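Local coordinates for putative potassium transport protein (Staphylococcus aureus 08BA02176, PDB 4XTT) that probably regulates potassium uptake as the cytosolic subunit of a Ktr transporter, binding the second messenger c-di-AMP through its RCK C domain, at residues 17-22 with 68-73. Sequence-based numbering, arbitrary orientation.
Sequences IVELKA and ILIMIG
V18 and M71 face each other as a hydrogen-bonded antiparallel pair: V18 N donates to M71 O and M71 N to V18 O, each at 2.9 Å. L20 and L69 repeat the reciprocal pattern two residues on, with L20 N 3.0 Å from L69 O. That these four bonds define a regular antiparallel ladder is supported by the 158° between the two strand directions and by the alternation with non-hydrogen-bonded pairs at I17-I72, E19-I70 and K21-I68.

On the face carrying V18, L20, L69 and M71, the methionine chain turns at its last torsion (chi3 -52°), which carries CE across the strand boundary to 4.0 Å from L20 CB; V18 CG1 lies a little farther from the same methyl. The other face mixes isoleucines with the charged E19 and K21. I17 CG1 meets I72 CG1 at 3.7 Å, while I17 CG2 touches I70 CG2. E19 runs alongside I70, its CG 3.6 Å from I68 CG2; its OE1 also reaches this methyl, at 3.5 Å.

Further out, M71 touches I42 of the c-di-AMP pocket, its side chain about 7 Å from the ligand at nearest atoms, a second-shell position. Helix 75-83 packs on the same face, F81 against L20 and M71. I17 and I72 meet L9 of helix 3-11, and I17 also packs on Y8 of the second subunit. Strand 68-72 is flanked on its other edge by strand 43-49, which makes it an interior strand of the TrkA-C domain's four-stranded antiparallel sheet.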
loop_
_atom_site.group_PDB
_atom_site.type_symbol
_atom_site.label_atom_id
_atom_site.label_comp_id
_atom_site.label_asym_id
_atom_site.label_seq_id
_atom_site.Cartn_x
_atom_site.Cartn_y
_atom_site.Cartn_z
ATOM N N ILE A 17 -4.529 9.429 3.714
ATOM C CA ILE A 17 -3.584 8.585 4.445
ATOM C C ILE A 17 -3.676 8.862 5.934
ATOM O O ILE A 17 -3.635 10.004 6.380
ATOM C CB ILE A 17 -2.123 8.786 4.007
ATOM C CG1 ILE A 17 -1.884 8.149 2.649
ATOM C CG2 ILE A 17 -1.178 8.068 4.946
ATOM C CD1 ILE A 17 -0.417 8.139 2.237
ATOM N N VAL A 18 -3.848 7.791 6.692
ATOM C CA VAL A 18 -4.098 7.886 8.113
ATOM C C VAL A 18 -3.133 6.970 8.838
ATOM O O VAL A 18 -2.817 5.877 8.366
ATOM C CB VAL A 18 -5.558 7.506 8.459
ATOM C CG1 VAL A 18 -5.755 7.429 9.962
ATOM C CG2 VAL A 18 -6.529 8.510 7.832
ATOM N N GLU A 19 -2.618 7.442 9.961
ATOM C CA GLU A 19 -1.843 6.604 10.856
ATOM C C GLU A 19 -2.693 6.039 11.986
ATOM O O GLU A 19 -3.568 6.719 12.519
ATOM C CB GLU A 19 -0.658 7.383 11.408
ATOM C CG GLU A 19 0.536 7.369 10.481
ATOM C CD GLU A 19 1.658 8.236 10.988
ATOM O OE1 GLU A 19 1.693 8.501 12.210
ATOM O OE2 GLU A 19 2.528 8.608 10.172
ATOM N N LEU A 20 -2.425 4.795 12.358
ATOM C CA LEU A 20 -3.172 4.159 13.434
ATOM C C LEU A 20 -2.232 3.355 14.324
ATOM O O LEU A 20 -1.579 2.416 13.872
ATOM C CB LEU A 20 -4.263 3.250 12.871
ATOM C CG LEU A 20 -5.094 2.553 13.945
ATOM C CD1 LEU A 20 -5.878 3.588 14.731
ATOM C CD2 LEU A 20 -6.020 1.512 13.347
ATOM N N LYS A 21 -2.191 3.720 15.602
ATOM C CA LYS A 21 -1.269 3.104 16.544
ATOM C C LYS A 21 -1.865 1.800 17.052
ATOM O O LYS A 21 -3.059 1.727 17.345
ATOM C CB LYS A 21 -0.969 4.067 17.696
ATOM C CG LYS A 21 0.019 3.549 18.743
ATOM C CD LYS A 21 0.837 4.694 19.341
ATOM C CE LYS A 21 -0.012 5.953 19.509
ATOM N NZ LYS A 21 0.782 7.156 19.888
ATOM N N ALA A 22 -1.035 0.767 17.142
ATOM C CA ALA A 22 -1.518 -0.554 17.515
ATOM C C ALA A 22 -1.853 -0.645 19.001
ATOM O O ALA A 22 -1.031 -0.317 19.861
ATOM C CB ALA A 22 -0.491 -1.607 17.147
ATOM N N ILE A 68 2.883 1.736 14.389
ATOM C CA ILE A 68 2.021 2.672 13.695
ATOM C C ILE A 68 1.754 2.198 12.268
ATOM O O ILE A 68 2.657 2.193 11.430
ATOM C CB ILE A 68 2.631 4.087 13.686
ATOM C CG1 ILE A 68 2.815 4.583 15.126
ATOM C CG2 ILE A 68 1.734 5.049 12.919
ATOM C CD1 ILE A 68 3.564 5.883 15.238
ATOM N N LEU A 69 0.523 1.772 11.999
ATOM C CA LEU A 69 0.170 1.350 10.650
ATOM C C LEU A 69 -0.100 2.582 9.802
ATOM O O LEU A 69 -0.897 3.442 10.177
ATOM C CB LEU A 69 -1.053 0.421 10.640
ATOM C CG LEU A 69 -1.053 -0.773 11.597
ATOM C CD1 LEU A 69 -2.212 -1.696 11.293
ATOM C CD2 LEU A 69 0.258 -1.539 11.538
ATOM N N ILE A 70 0.570 2.672 8.661
ATOM C CA ILE A 70 0.321 3.773 7.747
ATOM C C ILE A 70 -0.629 3.281 6.653
ATOM O O ILE A 70 -0.260 2.470 5.796
ATOM C CB ILE A 70 1.629 4.310 7.147
ATOM C CG1 ILE A 70 2.637 4.584 8.263
ATOM C CG2 ILE A 70 1.366 5.562 6.342
ATOM C CD1 ILE A 70 3.956 5.142 7.781
ATOM N N MET A 71 -1.858 3.783 6.682
ATOM C CA MET A 71 -2.904 3.217 5.845
ATOM C C MET A 71 -3.378 4.200 4.797
ATOM O O MET A 71 -3.407 5.412 5.022
ATOM C CB MET A 71 -4.088 2.784 6.699
ATOM C CG MET A 71 -3.730 1.907 7.865
ATOM S SD MET A 71 -5.184 1.563 8.866
ATOM C CE MET A 71 -5.774 3.232 9.125
ATOM N N ILE A 72 -3.787 3.661 3.659
ATOM C CA ILE A 72 -4.327 4.474 2.590
ATOM C C ILE A 72 -5.559 3.779 2.018
ATOM O O ILE A 72 -5.552 2.568 1.790
ATOM C CB ILE A 72 -3.240 4.735 1.524
ATOM C CG1 ILE A 72 -3.714 5.737 0.482
ATOM C CG2 ILE A 72 -2.787 3.440 0.864
ATOM C CD1 ILE A 72 -2.599 6.154 -0.445
ATOM N N GLY A 73 -6.627 4.546 1.820
ATOM C CA GLY A 73 -7.888 4.005 1.343
ATOM C C GLY A 73 -9.021 5.017 1.414
ATOM O O GLY A 73 -8.812 6.190 1.740
#